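Local coordinates for protein O-methyltransferase (Bacillus halodurans, PDB 2GPY) that probably transfers a methyl group from S-adenosylmethionine to a hydroxyl group of a substrate not yet known, as a putative metal-dependent O-methyltransferase, at residues 21-26 / 69-74; 55-60 / 122-127; 61-66 / 83-88; 156-161 / 207-212. All coordinates share one frame; numbering follows the deposited sequence.

Interaction 1: 21-26 / 69-74; sequences QYIEQM and AIRMAQ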
loop_
_atom_site.group_PDB
_atom_site.type_symbol
_atom_site.label_atom_id
_atom_site.label_comp_id
_atom_site.label_asym_id
_atom_site.label_seq_id
_atom_site.Cartn_x
_atom_site.Cartn_y
_atom_site.Cartn_z
ATOM N N GLN B 21 -13.341 24.058 1.125
ATOM C CA GLN B 21 -13.089 25.130 2.101
ATOM C C GLN B 21 -13.411 24.681 3.547
ATOM O O GLN B 21 -12.738 25.093 4.521
ATOM C CB GLN B 21 -13.818 26.438 1.706
ATOM C CG GLN B 21 -15.235 26.624 2.273
ATOM C CD GLN B 21 -15.968 27.902 1.786
ATOM O OE1 GLN B 21 -15.497 29.020 1.999
ATOM N NE2 GLN B 21 -17.148 27.728 1.168
ATOM N N TYR B 22 -14.431 23.839 3.694
ATOM C CA TYR B 22 -14.870 23.410 5.044
ATOM C C TYR B 22 -13.803 22.565 5.727
ATOM O O TYR B 22 -13.602 22.686 6.939
ATOM C CB TYR B 22 -16.176 22.622 4.992
ATOM C CG TYR B 22 -16.837 22.403 6.351
ATOM C CD1 TYR B 22 -17.736 23.343 6.871
ATOM C CD2 TYR B 22 -16.587 21.247 7.098
ATOM C CE1 TYR B 22 -18.362 23.150 8.115
ATOM C CE2 TYR B 22 -17.219 21.028 8.325
ATOM C CZ TYR B 22 -18.091 21.997 8.833
ATOM O OH TYR B 22 -18.729 21.829 10.031
ATOM N N ILE B 23 -13.173 21.688 4.939
ATOM C CA ILE B 23 -12.035 20.836 5.349
ATOM C C ILE B 23 -10.822 21.699 5.702
ATOM O O ILE B 23 -10.201 21.492 6.738
ATOM C CB ILE B 23 -11.690 19.855 4.224
ATOM C CG1 ILE B 23 -12.961 19.120 3.763
ATOM C CG2 ILE B 23 -10.572 18.839 4.631
ATOM C CD1 ILE B 23 -13.335 17.975 4.615
ATOM N N GLU B 24 -10.516 22.692 4.856
ATOM C CA GLU B 24 -9.436 23.629 5.144
ATOM C C GLU B 24 -9.668 24.384 6.452
ATOM O O GLU B 24 -8.719 24.644 7.192
ATOM C CB GLU B 24 -9.209 24.597 3.973
ATOM C CG GLU B 24 -8.830 23.835 2.710
ATOM C CD GLU B 24 -8.059 24.646 1.698
ATOM O OE1 GLU B 24 -8.331 25.842 1.542
ATOM O OE2 GLU B 24 -7.183 24.056 1.035
ATOM N N GLN B 25 -10.930 24.724 6.726
ATOM C CA GLN B 25 -11.318 25.382 7.955
ATOM C C GLN B 25 -11.149 24.453 9.159
ATOM O O GLN B 25 -10.788 24.909 10.252
ATOM C CB GLN B 25 -12.766 25.881 7.856
ATOM C CG GLN B 25 -13.287 26.686 9.070
ATOM C CD GLN B 25 -12.644 28.075 9.230
ATOM O OE1 GLN B 25 -12.128 28.663 8.275
ATOM N NE2 GLN B 25 -12.693 28.607 10.450
HETATM N N MSE B 26 -11.426 23.167 8.966
HETATM C CA MSE B 26 -11.183 22.155 10.025
HETATM C C MSE B 26 -9.694 22.025 10.359
HETATM O O MSE B 26 -9.319 21.876 11.530
HETATM C CB MSE B 26 -11.757 20.789 9.630
HETATM C CG MSE B 26 -13.278 20.697 9.750
HETATM SE SE MSE B 26 -13.908 18.962 9.093
HETATM C CE MSE B 26 -13.228 17.890 10.456
ATOM N N ALA B 69 -11.785 10.645 9.604
ATOM C CA ALA B 69 -12.984 9.887 9.239
ATOM C C ALA B 69 -13.597 10.526 7.994
ATOM O O ALA B 69 -13.950 9.842 7.035
ATOM C CB ALA B 69 -14.021 9.876 10.370
ATOM N N ILE B 70 -13.752 11.849 8.035
ATOM C CA ILE B 70 -14.307 12.605 6.912
ATOM C C ILE B 70 -13.502 12.460 5.631
ATOM O O ILE B 70 -14.073 12.157 4.579
ATOM C CB ILE B 70 -14.539 14.096 7.278
ATOM C CG1 ILE B 70 -15.762 14.180 8.212
ATOM C CG2 ILE B 70 -14.751 14.946 6.030
ATOM C CD1 ILE B 70 -15.908 15.526 8.950
ATOM N N ARG B 71 -12.190 12.681 5.709
ATOM C CA ARG B 71 -11.368 12.615 4.518
ATOM C C ARG B 71 -11.295 11.211 3.927
ATOM O O ARG B 71 -11.291 11.048 2.690
ATOM C CB ARG B 71 -9.993 13.183 4.829
ATOM C CG ARG B 71 -10.154 14.689 5.008
ATOM C CD ARG B 71 -9.013 15.468 4.509
ATOM N NE ARG B 71 -8.775 15.276 3.081
ATOM C CZ ARG B 71 -7.609 15.530 2.515
ATOM N NH1 ARG B 71 -6.631 15.997 3.263
ATOM N NH2 ARG B 71 -7.414 15.317 1.202
HETATM N N MSE B 72 -11.290 10.188 4.788
HETATM C CA MSE B 72 -11.392 8.805 4.281
HETATM C C MSE B 72 -12.734 8.511 3.605
HETATM O O MSE B 72 -12.766 7.879 2.511
HETATM C CB MSE B 72 -11.153 7.764 5.401
HETATM C CG MSE B 72 -9.726 7.823 5.917
HETATM SE SE MSE B 72 -9.336 6.375 7.231
HETATM C CE MSE B 72 -10.511 6.941 8.723
ATOM N N ALA B 73 -13.835 8.954 4.231
ATOM C CA ALA B 73 -15.154 8.757 3.627
ATOM C C ALA B 73 -15.233 9.456 2.266
ATOM O O ALA B 73 -15.797 8.913 1.322
ATOM C CB ALA B 73 -16.286 9.261 4.560
ATOM N N GLN B 74 -14.678 10.664 2.172
ATOM C CA GLN B 74 -14.698 11.393 0.902
ATOM C C GLN B 74 -13.843 10.695 -0.156
ATOM O O GLN B 74 -14.212 10.688 -1.341
ATOM C CB GLN B 74 -14.221 12.825 1.091
ATOM C CG GLN B 74 -15.206 13.697 1.835
ATOM C CD GLN B 74 -14.696 15.121 1.948
ATOM O OE1 GLN B 74 -15.443 16.067 1.728
ATOM N NE2 GLN B 74 -13.417 15.278 2.281
#

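Interaction 2: 55-60 / 122-127; sequences PARILE and ELYPLF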
loop_
_atom_site.group_PDB
_atom_site.type_symbol
_atom_site.label_atom_id
_atom_site.label_comp_id
_atom_site.label_asym_id
_atom_site.label_seq_id
_atom_site.Cartn_x
_atom_site.Cartn_y
_atom_site.Cartn_z
ATOM N N PRO B 55 -10.798 -0.544 0.550
ATOM C CA PRO B 55 -11.501 -1.205 1.662
ATOM C C PRO B 55 -12.978 -0.803 1.681
ATOM O O PRO B 55 -13.304 0.298 1.247
ATOM C CB PRO B 55 -10.768 -0.684 2.888
ATOM C CG PRO B 55 -10.255 0.692 2.485
ATOM C CD PRO B 55 -9.922 0.553 1.016
ATOM N N ALA B 56 -13.853 -1.705 2.135
ATOM C CA ALA B 56 -15.269 -1.385 2.292
ATOM C C ALA B 56 -15.636 -0.914 3.706
ATOM O O ALA B 56 -16.630 -0.207 3.879
ATOM C CB ALA B 56 -16.134 -2.606 1.908
ATOM N N ARG B 57 -14.874 -1.343 4.710
ATOM C CA ARG B 57 -15.247 -1.115 6.123
ATOM C C ARG B 57 -13.980 -0.731 6.885
ATOM O O ARG B 57 -12.994 -1.483 6.877
ATOM C CB ARG B 57 -15.844 -2.386 6.734
ATOM C CG ARG B 57 -17.223 -2.813 6.149
ATOM C CD ARG B 57 -17.727 -4.096 6.805
ATOM N NE ARG B 57 -17.712 -4.025 8.271
ATOM C CZ ARG B 57 -18.478 -3.229 9.017
ATOM N NH1 ARG B 57 -19.357 -2.388 8.465
ATOM N NH2 ARG B 57 -18.361 -3.271 10.336
ATOM N N ILE B 58 -14.001 0.438 7.521
ATOM C CA ILE B 58 -12.830 0.976 8.240
ATOM C C ILE B 58 -13.245 1.252 9.681
ATOM O O ILE B 58 -14.329 1.824 9.939
ATOM C CB ILE B 58 -12.342 2.281 7.592
ATOM C CG1 ILE B 58 -11.952 2.019 6.125
ATOM C CG2 ILE B 58 -11.167 2.932 8.423
ATOM C CD1 ILE B 58 -11.851 3.310 5.254
ATOM N N LEU B 59 -12.408 0.822 10.623
ATOM C CA LEU B 59 -12.585 1.163 12.040
ATOM C C LEU B 59 -11.433 2.077 12.488
ATOM O O LEU B 59 -10.252 1.790 12.256
ATOM C CB LEU B 59 -12.609 -0.107 12.891
ATOM C CG LEU B 59 -12.605 0.133 14.405
ATOM C CD1 LEU B 59 -13.862 0.899 14.867
ATOM C CD2 LEU B 59 -12.468 -1.180 15.129
ATOM N N GLU B 60 -11.782 3.191 13.118
ATOM C CA GLU B 60 -10.790 4.134 13.601
ATOM C C GLU B 60 -10.934 4.324 15.095
ATOM O O GLU B 60 -12.043 4.511 15.587
ATOM C CB GLU B 60 -10.977 5.493 12.903
ATOM C CG GLU B 60 -10.305 6.667 13.607
ATOM C CD GLU B 60 -10.544 7.959 12.845
ATOM O OE1 GLU B 60 -11.681 8.474 12.876
ATOM O OE2 GLU B 60 -9.592 8.391 12.152
ATOM N N GLU B 122 -17.254 -6.334 18.588
ATOM C CA GLU B 122 -17.235 -7.722 18.144
ATOM C C GLU B 122 -18.484 -8.064 17.346
ATOM O O GLU B 122 -18.440 -8.926 16.471
ATOM C CB GLU B 122 -17.102 -8.670 19.337
ATOM C CG GLU B 122 -15.667 -8.978 19.726
ATOM C CD GLU B 122 -15.490 -9.181 21.222
ATOM O OE1 GLU B 122 -16.348 -9.839 21.846
ATOM O OE2 GLU B 122 -14.487 -8.678 21.777
ATOM N N LEU B 123 -19.587 -7.383 17.651
ATOM C CA LEU B 123 -20.877 -7.629 16.996
ATOM C C LEU B 123 -20.857 -7.230 15.519
ATOM O O LEU B 123 -21.582 -7.810 14.714
ATOM C CB LEU B 123 -22.031 -6.905 17.727
ATOM C CG LEU B 123 -22.415 -7.190 19.199
ATOM C CD1 LEU B 123 -23.719 -6.472 19.581
ATOM C CD2 LEU B 123 -22.530 -8.680 19.514
ATOM N N TYR B 124 -20.016 -6.251 15.167
ATOM C CA TYR B 124 -19.945 -5.739 13.806
ATOM C C TYR B 124 -19.238 -6.726 12.878
ATOM O O TYR B 124 -18.422 -7.528 13.328
ATOM C CB TYR B 124 -19.170 -4.406 13.769
ATOM C CG TYR B 124 -19.896 -3.186 14.326
ATOM C CD1 TYR B 124 -20.334 -3.152 15.651
ATOM C CD2 TYR B 124 -20.097 -2.047 13.535
ATOM C CE1 TYR B 124 -20.987 -2.031 16.171
ATOM C CE2 TYR B 124 -20.746 -0.915 14.047
ATOM C CZ TYR B 124 -21.180 -0.915 15.358
ATOM O OH TYR B 124 -21.822 0.185 15.873
ATOM N N PRO B 125 -19.513 -6.637 11.567
ATOM C CA PRO B 125 -18.770 -7.473 10.627
ATOM C C PRO B 125 -17.298 -7.075 10.665
ATOM O O PRO B 125 -16.975 -5.956 11.084
ATOM C CB PRO B 125 -19.377 -7.111 9.264
ATOM C CG PRO B 125 -20.650 -6.400 9.557
ATOM C CD PRO B 125 -20.492 -5.765 10.894
ATOM N N LEU B 126 -16.420 -7.976 10.243
ATOM C CA LEU B 126 -14.980 -7.700 10.245
ATOM C C LEU B 126 -14.660 -6.464 9.399
ATOM O O LEU B 126 -15.342 -6.164 8.422
ATOM C CB LEU B 126 -14.186 -8.915 9.738
ATOM C CG LEU B 126 -14.175 -10.210 10.561
ATOM C CD1 LEU B 126 -13.446 -11.304 9.809
ATOM C CD2 LEU B 126 -13.563 -10.007 11.957
ATOM N N PHE B 127 -13.626 -5.739 9.814
ATOM C CA PHE B 127 -13.161 -4.551 9.140
ATOM C C PHE B 127 -12.010 -4.886 8.183
ATOM O O PHE B 127 -11.270 -5.827 8.413
ATOM C CB PHE B 127 -12.726 -3.530 10.203
ATOM C CG PHE B 127 -13.873 -2.986 11.010
ATOM C CD1 PHE B 127 -14.631 -1.919 10.527
ATOM C CD2 PHE B 127 -14.233 -3.574 12.239
ATOM C CE1 PHE B 127 -15.736 -1.403 11.275
ATOM C CE2 PHE B 127 -15.326 -3.071 12.993
ATOM C CZ PHE B 127 -16.076 -1.984 12.501
#

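Interaction 3: 61-66 / 83-88; sequences IGTAIG and SIERDE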
loop_
_atom_site.group_PDB
_atom_site.type_symbol
_atom_site.label_atom_id
_atom_site.label_comp_id
_atom_site.label_asym_id
_atom_site.label_seq_id
_atom_site.Cartn_x
_atom_site.Cartn_y
_atom_site.Cartn_z
ATOM N N ILE B 61 -9.815 4.299 15.809
ATOM C CA ILE B 61 -9.854 4.558 17.239
ATOM C C ILE B 61 -9.265 5.937 17.464
ATOM O O ILE B 61 -8.067 6.143 17.227
ATOM C CB ILE B 61 -9.027 3.530 18.029
ATOM C CG1 ILE B 61 -9.364 2.080 17.588
ATOM C CG2 ILE B 61 -9.189 3.766 19.563
ATOM C CD1 ILE B 61 -10.825 1.655 17.707
ATOM N N GLY B 62 -10.102 6.872 17.922
ATOM C CA GLY B 62 -9.652 8.232 18.175
ATOM C C GLY B 62 -10.106 9.190 17.097
ATOM O O GLY B 62 -9.300 9.653 16.289
ATOM N N THR B 63 -11.403 9.507 17.087
ATOM C CA THR B 63 -11.953 10.371 16.040
ATOM C C THR B 63 -11.483 11.808 16.079
ATOM O O THR B 63 -11.391 12.449 15.030
ATOM C CB THR B 63 -13.488 10.140 15.743
ATOM O OG1 THR B 63 -14.203 11.334 15.349
ATOM C CG2 THR B 63 -14.141 9.373 16.745
ATOM N N ALA B 64 -11.168 12.285 17.281
ATOM C CA ALA B 64 -10.784 13.670 17.526
ATOM C C ALA B 64 -11.942 14.530 16.985
ATOM O O ALA B 64 -13.080 14.275 17.375
ATOM C CB ALA B 64 -9.377 13.978 16.884
ATOM N N ILE B 65 -11.725 15.474 16.065
ATOM C CA ILE B 65 -12.874 16.262 15.570
ATOM C C ILE B 65 -13.420 15.753 14.234
ATOM O O ILE B 65 -14.163 16.460 13.548
ATOM C CB ILE B 65 -12.621 17.824 15.557
ATOM C CG1 ILE B 65 -11.453 18.179 14.623
ATOM C CG2 ILE B 65 -12.472 18.361 17.009
ATOM C CD1 ILE B 65 -11.467 19.627 14.136
ATOM N N GLY B 66 -13.012 14.534 13.854
ATOM C CA GLY B 66 -13.580 13.847 12.698
ATOM C C GLY B 66 -12.874 14.096 11.366
ATOM O O GLY B 66 -13.354 13.654 10.325
ATOM N N SER B 83 -16.031 5.068 13.929
ATOM C CA SER B 83 -14.932 5.733 14.661
ATOM C C SER B 83 -15.296 5.995 16.135
ATOM O O SER B 83 -16.443 6.314 16.433
ATOM C CB SER B 83 -14.586 7.043 13.959
ATOM O OG SER B 83 -13.425 7.682 14.523
ATOM N N ILE B 84 -14.324 5.847 17.041
ATOM C CA ILE B 84 -14.575 5.857 18.464
ATOM C C ILE B 84 -13.796 7.008 19.088
ATOM O O ILE B 84 -12.631 7.208 18.760
ATOM C CB ILE B 84 -14.140 4.544 19.138
ATOM C CG1 ILE B 84 -14.909 3.350 18.564
ATOM C CG2 ILE B 84 -14.443 4.621 20.629
ATOM C CD1 ILE B 84 -14.321 1.978 19.026
ATOM N N GLU B 85 -14.470 7.794 19.923
ATOM C CA GLU B 85 -13.851 8.932 20.604
ATOM C C GLU B 85 -14.282 8.981 22.072
ATOM O O GLU B 85 -15.461 8.860 22.387
ATOM C CB GLU B 85 -14.235 10.240 19.890
ATOM C CG GLU B 85 -13.732 11.555 20.564
ATOM C CD GLU B 85 -12.230 11.557 20.779
ATOM O OE1 GLU B 85 -11.452 11.198 19.844
ATOM O OE2 GLU B 85 -11.831 11.893 21.899
ATOM N N ARG B 86 -13.327 9.192 22.961
ATOM C CA ARG B 86 -13.640 9.246 24.372
ATOM C C ARG B 86 -13.846 10.648 24.941
ATOM O O ARG B 86 -14.424 10.781 26.011
ATOM C CB ARG B 86 -12.584 8.475 25.179
ATOM C CG ARG B 86 -11.221 9.141 25.284
ATOM C CD ARG B 86 -10.583 8.754 26.649
ATOM N NE ARG B 86 -9.183 9.167 26.721
ATOM C CZ ARG B 86 -8.278 8.679 27.570
ATOM N NH1 ARG B 86 -8.599 7.734 28.449
ATOM N NH2 ARG B 86 -7.033 9.139 27.533
ATOM N N ASP B 87 -13.385 11.692 24.245
ATOM C CA ASP B 87 -13.546 13.066 24.753
ATOM C C ASP B 87 -14.901 13.614 24.304
ATOM O O ASP B 87 -15.136 13.733 23.101
ATOM C CB ASP B 87 -12.402 13.979 24.255
ATOM C CG ASP B 87 -12.552 15.416 24.729
ATOM O OD1 ASP B 87 -13.413 16.155 24.223
ATOM O OD2 ASP B 87 -11.820 15.828 25.647
ATOM N N GLU B 88 -15.772 13.977 25.255
ATOM C CA GLU B 88 -17.164 14.297 24.913
ATOM C C GLU B 88 -17.301 15.526 24.014
ATOM O O GLU B 88 -18.106 15.524 23.075
ATOM C CB GLU B 88 -18.063 14.416 26.155
ATOM C CG GLU B 88 -19.547 14.278 25.823
ATOM C CD GLU B 88 -20.417 13.996 27.046
ATOM O OE1 GLU B 88 -20.012 14.280 28.207
ATOM O OE2 GLU B 88 -21.567 13.553 26.830
#

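Interaction 4: 156-161 / 207-212; sequences ILSDNV and GIAISI. With MG (magnesium ion), chain G.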
loop_
_atom_site.group_PDB
_atom_site.type_symbol
_atom_site.label_atom_id
_atom_site.label_comp_id
_atom_site.label_asym_id
_atom_site.label_seq_id
_atom_site.Cartn_x
_atom_site.Cartn_y
_atom_site.Cartn_z
ATOM N N ILE B 156 -3.810 -2.950 9.385
ATOM C CA ILE B 156 -3.764 -2.051 10.520
ATOM C C ILE B 156 -2.776 -0.942 10.169
ATOM O O ILE B 156 -1.609 -1.203 9.849
ATOM C CB ILE B 156 -3.376 -2.773 11.826
ATOM C CG1 ILE B 156 -4.404 -3.875 12.099
ATOM C CG2 ILE B 156 -3.397 -1.743 13.003
ATOM C CD1 ILE B 156 -4.071 -4.760 13.230
ATOM N N LEU B 157 -3.267 0.291 10.192
ATOM C CA LEU B 157 -2.442 1.454 9.866
ATOM C C LEU B 157 -2.155 2.211 11.153
ATOM O O LEU B 157 -3.093 2.550 11.907
ATOM C CB LEU B 157 -3.189 2.370 8.888
ATOM C CG LEU B 157 -3.714 1.694 7.632
ATOM C CD1 LEU B 157 -4.629 2.686 6.884
ATOM C CD2 LEU B 157 -2.569 1.210 6.783
ATOM N N SER B 158 -0.877 2.453 11.438
ATOM C CA SER B 158 -0.519 3.207 12.645
ATOM C C SER B 158 0.131 4.541 12.256
ATOM O O SER B 158 1.167 4.547 11.598
ATOM C CB SER B 158 0.460 2.420 13.507
ATOM O OG SER B 158 -0.014 1.128 13.864
ATOM N N ASP B 159 -0.477 5.656 12.653
ATOM C CA ASP B 159 0.097 6.978 12.429
ATOM C C ASP B 159 1.184 7.303 13.472
ATOM O O ASP B 159 1.189 6.720 14.567
ATOM C CB ASP B 159 -1.014 8.042 12.499
ATOM C CG ASP B 159 -0.574 9.383 11.945
ATOM O OD1 ASP B 159 0.466 9.446 11.235
ATOM O OD2 ASP B 159 -1.263 10.379 12.243
ATOM N N ASN B 160 2.078 8.238 13.129
ATOM C CA ASN B 160 3.050 8.800 14.064
ATOM C C ASN B 160 4.039 7.790 14.624
ATOM O O ASN B 160 4.454 7.886 15.797
ATOM C CB ASN B 160 2.344 9.592 15.201
ATOM C CG ASN B 160 1.491 10.729 14.670
ATOM O OD1 ASN B 160 1.982 11.569 13.900
ATOM N ND2 ASN B 160 0.196 10.775 15.072
ATOM N N VAL B 161 4.460 6.851 13.767
ATOM C CA VAL B 161 5.395 5.794 14.159
ATOM C C VAL B 161 6.882 6.203 14.084
ATOM O O VAL B 161 7.728 5.534 14.697
ATOM C CB VAL B 161 5.206 4.473 13.336
ATOM C CG1 VAL B 161 3.824 3.878 13.552
ATOM C CG2 VAL B 161 5.445 4.724 11.875
ATOM N N GLY B 207 5.515 9.102 9.634
ATOM C CA GLY B 207 5.714 7.658 9.664
ATOM C C GLY B 207 4.370 6.966 9.815
ATOM O O GLY B 207 3.564 7.304 10.720
ATOM N N ILE B 208 4.108 6.045 8.895
ATOM C CA ILE B 208 2.904 5.239 8.925
ATOM C C ILE B 208 3.328 3.786 8.859
ATOM O O ILE B 208 4.014 3.390 7.910
ATOM C CB ILE B 208 1.992 5.531 7.745
ATOM C CG1 ILE B 208 1.623 7.036 7.684
ATOM C CG2 ILE B 208 0.706 4.653 7.857
ATOM C CD1 ILE B 208 0.863 7.397 6.407
ATOM N N ALA B 209 2.960 3.000 9.868
ATOM C CA ALA B 209 3.209 1.560 9.783
ATOM C C ALA B 209 2.002 0.927 9.125
ATOM O O ALA B 209 0.850 1.287 9.438
ATOM C CB ALA B 209 3.413 0.982 11.146
ATOM N N ILE B 210 2.256 0.033 8.183
ATOM C CA ILE B 210 1.182 -0.703 7.507
ATOM C C ILE B 210 1.389 -2.165 7.827
ATOM O O ILE B 210 2.355 -2.788 7.375
ATOM C CB ILE B 210 1.218 -0.487 6.002
ATOM C CG1 ILE B 210 1.090 1.016 5.710
ATOM C CG2 ILE B 210 0.076 -1.224 5.326
ATOM C CD1 ILE B 210 2.040 1.414 4.675
ATOM N N SER B 211 0.508 -2.689 8.666
ATOM C CA SER B 211 0.582 -4.087 9.068
ATOM C C SER B 211 -0.462 -4.857 8.290
ATOM O O SER B 211 -1.651 -4.563 8.385
ATOM C CB SER B 211 0.307 -4.215 10.582
ATOM O OG SER B 211 1.181 -3.376 11.316
ATOM N N ILE B 212 -0.027 -5.831 7.498
ATOM C CA ILE B 212 -0.959 -6.614 6.720
ATOM C C ILE B 212 -1.227 -7.954 7.415
ATOM O O ILE B 212 -0.314 -8.743 7.648
ATOM C CB ILE B 212 -0.422 -6.886 5.287
ATOM C CG1 ILE B 212 0.092 -5.570 4.654
ATOM C CG2 ILE B 212 -1.512 -7.542 4.421
ATOM C CD1 ILE B 212 0.599 -5.774 3.186
HETATM MG MG MG G . 1.494 13.456 13.255
HETATM O O HOH W 1 0.313 -0.775 11.962
HETATM O O HOH W 2 0.792 12.802 11.301
HETATM O O HOH W 3 -0.469 13.530 14.001
HETATM O O HOH W 4 1.891 14.270 15.098
HETATM O O HOH W 5 1.212 15.396 12.655
#

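Interaction 1: 21-26 / 69-74
I23 meets the two flat-ended side chains of this contact, R71 and Q74. Its CG2 comes obliquely to the R71 guanidinium and touches the aliphatic stem, with CG2 3.7 Å from R71 CD. Its CD1 reaches the amide of Q74 and lies 3.6 Å from NE2. The contact packs helix 21-32, near the N-terminus, against helix 67-75, the first helix after the first sheet strand of the Rossmann-like methyltransferase fold. The two segments run roughly antiparallel, at 153°. Their axes stay 11.9 Å apart, so long side chains make the contact and the backbones do not meet. I23 CG2 stands opposite the backbone N and CG1 beside it (chi1 -51°). The two branches thus part, one to R71 and the other to Q74 and I70. I23 and I70 run alongside each other, pointing opposite ways, with I23 CD1 3.6 Å from I70 CG2. No hydrogen bond joins the segments. The charge of R71 is met elsewhere, in a salt bridge with E44. M26, a selenomethionine, lies beside H97, a zinc ligand. Its chain bends at the last torsion, and its methyl CE rests 3.9 Å from I70 CD1.

Interaction 2: 55-60 / 122-127
P125 O is gripped by the guanidinium of R57. NH2 gives it a bond of 3.1 Å at 149°, and NE adds a weak one of 3.5 Å. NE also bonds to L126 O at 3.2 Å. That oxygen lies in the guanidinium plane, though NE sits above the carbonyl plane of L126. Two successive carbonyls of the loop 122-127 thus hold the group at the start of the first strand of the Rossmann-like sheet. The R57 chain turns at chi3 (51°), which sets its end crosswise to the P125 ring. P125 CD then packs over one face of the guanidinium, 3.3 Å from NH2. The edge of the Y124 ring also faces NH2, while its hydroxyl bonds to E108. The F127 ring is covered on both faces. R57 NH2 lies over one, in an off-centre cation-pi contact with CZ 4.5 Å from the ring centroid. L59 CB sits over the centre of the other, a CH-pi contact of 3.5 Å to the centroid. R57 therefore joins the strand to the loop that leads into strand 127-133. Its charge is met here by two backbone carbonyls and the F127 face, and neither segment supplies a carboxylate to it.

Interaction 3: 61-66 / 83-88
I84 O accepts two backbone N-H groups from the turn after the first strand of the Rossmann-like fold. G62 N reaches it at 2.7 Å, nearly along the C=O axis. T63 N comes at 3.1 Å from above the carbonyl plane. I61 and I84 form a parallel bridge, and their side chains lie side by side. The glycine-bearing turn 61-66 matches the position of the S-adenosylmethionine-binding motif of class I methyltransferases. G62 has backbone angles that would jam a CB against the preceding carbonyl oxygen. E85 ends the second strand, where an acidic residue in relatives commonly binds the ribose of the cofactor. Here its carboxylate is held at both oxygens. OE1 takes A64 N at 2.8 Å, from above the carboxylate plane. OE2 takes D87 N, also at 2.8 Å, on its anti side. The chain bends at chi2 (55°), which folds the carboxylate back toward the turn. With an alanine here, A64 N and D87 N would probably both lose their acceptor, and the turn would be less firmly tied to the strand end. The S83 hydroxyl bonds to E60. Within the turn, a type II' beta turn is closed by G66 N bonding to T63 O at 2.9 Å.

Interaction 4: 156-161 / 207-212
A magnesium site sits at the end of this antiparallel strand pair, within the Rossmann-like sheet of the methyltransferase. Strands 154-159 and 208-213 are neighbours there, and the reversed strand is characteristic of the class I fold. N160 OD1 binds the magnesium at 2.0 Å; D206 and four waters complete its shell. N160 ND2 bonds to D133 and to one of these waters, which fixes the turn of the amide. Between the strands, I156 and S211 form a hydrogen-bonded pair, with S211 N to I156 O at 2.8 Å and 173°. S158 and A209 form the next such pair, with S158 N to A209 O at 2.9 Å. On the other face, L157 CD2 packs 3.8 Å from I210 CG1. Beyond the pairing, V161 N bonds to G207 O at 3.2 Å, from above the carbonyl plane. V161 lays CG1 3.8 Å from A209 CB and CG2 against the G207 backbone. An alanine in its place would probably open a gap over G207 and leave A209 CB without its methyl neighbour. One water joins I156 O, S158 OG and S211 OG. S158 OG also bonds to Y139, and S211 OG to T199. Each of these two hydroxyls thus has a protein partner as well as the shared water, while the metal-binding amide is anchored at the strand end.

In the fold
All four contacts belong to one Rossmann-like domain, and three reach its seven-stranded sheet. Interactions 2 and 3 share the neighbouring strands 57-61 and 80-85, with centres about 16 Å apart, and touch where E60 meets S83 and I84. Interaction 3 lies at the probable cofactor end; interaction 2 ties the strands at their opposite end. Interaction 1 packs helix 67-75, which connects those strands, against helix 21-32. M72 reaches I58 and E60, and M26 reaches I65 and G66. Along the chain, its segments alternate with those of interactions 2 and 3, and both segments of interaction 3 fall between the two of interaction 2. Interaction 4 comes last, about 17 Å from interaction 2 between centres, and holds N160 of the magnesium site.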